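Local coordinates for magnetosome protein MamA (Magnetospirillum gryphiswaldense, PDB 3AS8) that probably acts as a tetratricopeptide-repeat scaffold that recognises copies of itself and assembles into complexes associated with the magnetosome, at residues Phe40-Gly49 with Leu64-Asn75. Sequence-based numbering, arbitrary orientation.
Sequences FDVEVALHLG and LLERSIADAPDN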
loop_
_atom_site.group_PDB
_atom_site.type_symbol
_atom_site.label_atom_id
_atom_site.label_comp_id
_atom_site.label_asym_id
_atom_site.label_seq_id
_atom_site.Cartn_x
_atom_site.Cartn_y
_atom_site.Cartn_z
ATOM N N PHE A 40 19.221 11.993 -11.185
ATOM C CA PHE A 40 18.264 11.155 -10.458
ATOM C C PHE A 40 18.741 9.747 -9.936
ATOM O O PHE A 40 19.210 8.930 -10.710
ATOM C CB PHE A 40 17.008 11.003 -11.294
ATOM C CG PHE A 40 15.841 10.535 -10.487
ATOM C CD1 PHE A 40 15.121 11.442 -9.701
ATOM C CD2 PHE A 40 15.518 9.168 -10.426
ATOM C CE1 PHE A 40 14.072 11.009 -8.924
ATOM C CE2 PHE A 40 14.451 8.733 -9.639
ATOM C CZ PHE A 40 13.746 9.644 -8.899
ATOM N N ASP A 41 18.531 9.458 -8.636
ATOM C CA ASP A 41 18.964 8.198 -7.956
ATOM C C ASP A 41 17.745 7.547 -7.305
ATOM O O ASP A 41 17.188 8.147 -6.377
ATOM C CB ASP A 41 19.994 8.578 -6.894
ATOM C CG ASP A 41 20.511 7.391 -6.022
ATOM O OD1 ASP A 41 19.812 6.387 -5.680
ATOM O OD2 ASP A 41 21.682 7.502 -5.614
ATOM N N VAL A 42 17.335 6.346 -7.770
ATOM C CA VAL A 42 15.992 5.777 -7.400
ATOM C C VAL A 42 15.963 5.405 -5.921
ATOM O O VAL A 42 14.956 5.602 -5.235
ATOM C CB VAL A 42 15.538 4.566 -8.300
ATOM C CG1 VAL A 42 16.429 3.379 -8.158
ATOM C CG2 VAL A 42 14.099 4.123 -7.962
ATOM N N GLU A 43 17.092 4.967 -5.398
ATOM C CA GLU A 43 17.137 4.508 -4.000
ATOM C C GLU A 43 17.051 5.696 -3.018
ATOM O O GLU A 43 16.422 5.582 -1.944
ATOM C CB GLU A 43 18.403 3.690 -3.853
ATOM C CG GLU A 43 18.311 2.502 -2.957
ATOM C CD GLU A 43 17.187 1.550 -3.264
ATOM O OE1 GLU A 43 16.491 1.182 -2.289
ATOM O OE2 GLU A 43 17.005 1.150 -4.432
ATOM N N VAL A 44 17.628 6.836 -3.430
ATOM C CA VAL A 44 17.546 8.074 -2.702
ATOM C C VAL A 44 16.087 8.588 -2.815
ATOM O O VAL A 44 15.452 8.876 -1.770
ATOM C CB VAL A 44 18.583 9.103 -3.205
ATOM C CG1 VAL A 44 18.231 10.520 -2.697
ATOM C CG2 VAL A 44 20.038 8.658 -2.780
ATOM N N ALA A 45 15.512 8.624 -4.040
ATOM C CA ALA A 45 14.132 9.108 -4.190
ATOM C C ALA A 45 13.080 8.236 -3.432
ATOM O O ALA A 45 12.144 8.758 -2.810
ATOM C CB ALA A 45 13.729 9.286 -5.686
ATOM N N LEU A 46 13.281 6.933 -3.437
ATOM C CA LEU A 46 12.417 6.019 -2.743
ATOM C C LEU A 46 12.434 6.220 -1.230
ATOM O O LEU A 46 11.369 6.306 -0.595
ATOM C CB LEU A 46 12.816 4.625 -3.039
ATOM C CG LEU A 46 12.205 3.549 -2.121
ATOM C CD1 LEU A 46 10.608 3.526 -2.222
ATOM C CD2 LEU A 46 12.738 2.173 -2.426
ATOM N N HIS A 47 13.632 6.278 -0.649
ATOM C CA HIS A 47 13.743 6.464 0.780
ATOM C C HIS A 47 13.326 7.865 1.268
ATOM O O HIS A 47 12.670 8.000 2.303
ATOM C CB HIS A 47 15.104 5.946 1.220
ATOM C CG HIS A 47 15.175 4.452 1.164
ATOM N ND1 HIS A 47 15.693 3.753 0.082
ATOM C CD2 HIS A 47 14.643 3.519 1.993
ATOM C CE1 HIS A 47 15.551 2.453 0.301
ATOM N NE2 HIS A 47 14.928 2.284 1.451
ATOM N N LEU A 48 13.633 8.907 0.498
ATOM C CA LEU A 48 13.200 10.233 0.877
ATOM C C LEU A 48 11.695 10.414 0.684
ATOM O O LEU A 48 11.049 11.162 1.422
ATOM C CB LEU A 48 13.970 11.302 0.083
ATOM C CG LEU A 48 13.624 12.784 0.273
ATOM C CD1 LEU A 48 13.756 13.317 1.784
ATOM C CD2 LEU A 48 14.631 13.536 -0.664
ATOM N N GLY A 49 11.166 9.814 -0.369
ATOM C CA GLY A 49 9.705 9.728 -0.596
ATOM C C GLY A 49 9.023 9.114 0.619
ATOM O O GLY A 49 8.123 9.709 1.144
ATOM N N LEU A 64 7.951 12.389 -5.346
ATOM C CA LEU A 64 9.263 11.702 -5.497
ATOM C C LEU A 64 9.084 10.231 -5.891
ATOM O O LEU A 64 9.882 9.666 -6.657
ATOM C CB LEU A 64 10.126 11.756 -4.205
ATOM C CG LEU A 64 11.159 12.841 -4.057
ATOM C CD1 LEU A 64 10.472 14.165 -4.323
ATOM C CD2 LEU A 64 11.862 12.807 -2.655
ATOM N N LEU A 65 8.008 9.619 -5.410
ATOM C CA LEU A 65 7.767 8.223 -5.676
ATOM C C LEU A 65 7.303 8.098 -7.107
ATOM O O LEU A 65 7.677 7.169 -7.768
ATOM C CB LEU A 65 6.757 7.612 -4.693
ATOM C CG LEU A 65 7.256 7.397 -3.254
ATOM C CD1 LEU A 65 6.081 7.053 -2.326
ATOM C CD2 LEU A 65 8.407 6.322 -3.145
ATOM N N GLU A 66 6.534 9.069 -7.580
ATOM C CA GLU A 66 6.077 9.076 -8.969
ATOM C C GLU A 66 7.267 9.241 -9.954
ATOM O O GLU A 66 7.314 8.591 -10.986
ATOM C CB GLU A 66 5.071 10.235 -9.166
ATOM C CG GLU A 66 3.679 10.051 -8.516
ATOM C CD GLU A 66 2.744 11.325 -8.455
ATOM O OE1 GLU A 66 1.534 11.175 -8.024
ATOM O OE2 GLU A 66 3.175 12.486 -8.779
ATOM N N ARG A 67 8.160 10.192 -9.647
ATOM C CA ARG A 67 9.390 10.375 -10.406
ATOM C C ARG A 67 10.211 9.015 -10.389
ATOM O O ARG A 67 10.789 8.603 -11.378
ATOM C CB ARG A 67 10.166 11.581 -9.821
ATOM C CG ARG A 67 10.959 12.367 -10.814
ATOM C CD ARG A 67 11.520 13.661 -10.237
ATOM N NE ARG A 67 10.470 14.406 -9.557
ATOM C CZ ARG A 67 9.706 15.325 -10.142
ATOM N NH1 ARG A 67 9.883 15.639 -11.435
ATOM N NH2 ARG A 67 8.757 15.920 -9.433
ATOM N N SER A 68 10.259 8.330 -9.256
ATOM C CA SER A 68 10.939 7.035 -9.133
ATOM C C SER A 68 10.349 5.955 -10.039
ATOM O O SER A 68 11.073 5.268 -10.820
ATOM C CB SER A 68 10.871 6.559 -7.687
ATOM O OG SER A 68 11.529 7.533 -6.820
ATOM N N ILE A 69 9.025 5.801 -9.939
ATOM C CA ILE A 69 8.344 4.777 -10.750
ATOM C C ILE A 69 8.466 5.156 -12.244
ATOM O O ILE A 69 8.483 4.278 -13.062
ATOM C CB ILE A 69 6.884 4.474 -10.292
ATOM C CG1 ILE A 69 6.533 2.959 -10.474
ATOM C CG2 ILE A 69 5.885 5.327 -11.045
ATOM C CD1 ILE A 69 7.469 1.907 -9.720
ATOM N N ALA A 70 8.607 6.436 -12.585
ATOM C CA ALA A 70 8.895 6.805 -13.995
ATOM C C ALA A 70 10.307 6.337 -14.440
ATOM O O ALA A 70 10.531 5.934 -15.563
ATOM C CB ALA A 70 8.684 8.335 -14.241
ATOM N N ASP A 71 11.269 6.412 -13.544
ATOM C CA ASP A 71 12.652 6.036 -13.817
ATOM C C ASP A 71 12.908 4.512 -13.758
ATOM O O ASP A 71 13.798 3.957 -14.429
ATOM C CB ASP A 71 13.499 6.711 -12.737
ATOM C CG ASP A 71 14.970 6.382 -12.850
ATOM O OD1 ASP A 71 15.574 6.799 -13.844
ATOM O OD2 ASP A 71 15.524 5.706 -11.950
ATOM N N ALA A 72 12.183 3.852 -12.867
ATOM C CA ALA A 72 12.381 2.423 -12.611
ATOM C C ALA A 72 10.967 1.786 -12.554
ATOM O O ALA A 72 10.460 1.482 -11.450
ATOM C CB ALA A 72 13.153 2.239 -11.312
ATOM N N PRO A 73 10.319 1.610 -13.736
ATOM C CA PRO A 73 8.914 1.150 -13.802
ATOM C C PRO A 73 8.628 -0.220 -13.188
ATOM O O PRO A 73 7.481 -0.476 -12.794
ATOM C CB PRO A 73 8.579 1.134 -15.308
ATOM C CG PRO A 73 9.885 1.373 -16.041
ATOM C CD PRO A 73 10.917 1.857 -15.074
ATOM N N ASP A 74 9.621 -1.102 -13.145
ATOM C CA ASP A 74 9.402 -2.434 -12.575
ATOM C C ASP A 74 9.869 -2.575 -11.135
ATOM O O ASP A 74 9.927 -3.683 -10.644
ATOM C CB ASP A 74 10.054 -3.537 -13.443
ATOM C CG ASP A 74 9.651 -3.421 -14.934
ATOM O OD1 ASP A 74 10.552 -3.170 -15.778
ATOM O OD2 ASP A 74 8.428 -3.520 -15.229
ATOM N N ASN A 75 10.232 -1.473 -10.466
ATOM C CA ASN A 75 10.650 -1.546 -9.088
ATOM C C ASN A 75 9.424 -1.792 -8.218
ATOM O O ASN A 75 8.544 -0.955 -8.089
ATOM C CB ASN A 75 11.384 -0.243 -8.677
ATOM C CG ASN A 75 11.990 -0.318 -7.296
ATOM O OD1 ASN A 75 11.294 -0.657 -6.311
ATOM N ND2 ASN A 75 13.315 0.043 -7.194
HETATM O O HOH W 1 18.167 5.989 -10.216
HETATM O O HOH W 2 14.342 -0.383 -4.510
#
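With CG anti to the backbone N (chi1 -162°), the ring of F40 extends across to R67, S68 and D71. F40 CZ points at S68, 3.7 Å from S68 OG, which lies at the ring edge. F40 CE1 runs beside the aliphatic part of R67, 3.9 Å from R67 CG, while the arginine chain bends at chi3 and its NH2 makes a salt bridge with E63. On the other flank F40 CD2 is 3.7 Å from D71 CG, and ring and carboxylate planes stand 66° apart. A water joins D71 OD2 to F40 O. S68 OG also approaches A45 CB but bonds back to L64 O at 2.7 Å, an oxygen that S68 N reaches from the opposite face. Helices 42-54 and 58-71 form an antiparallel pair within the tetratricopeptide-repeat region; the axes of 42-49 and 64-71 approach to 8.5 Å, with directions 151° apart. Farther along, the methyl L64 CD2 presses obliquely on L48, 3.4 Å from L48 CG, a tight fit, and G49 brings its backbone close beside L64 and L65. L46 CD1 meets L65 CD2 at 3.7 Å. At the other end V42 CG2 packs against A72 CB, and a second water links E43 OE2 to N75 ND2, while N75 OD1 caps V78 N of helix 76-88.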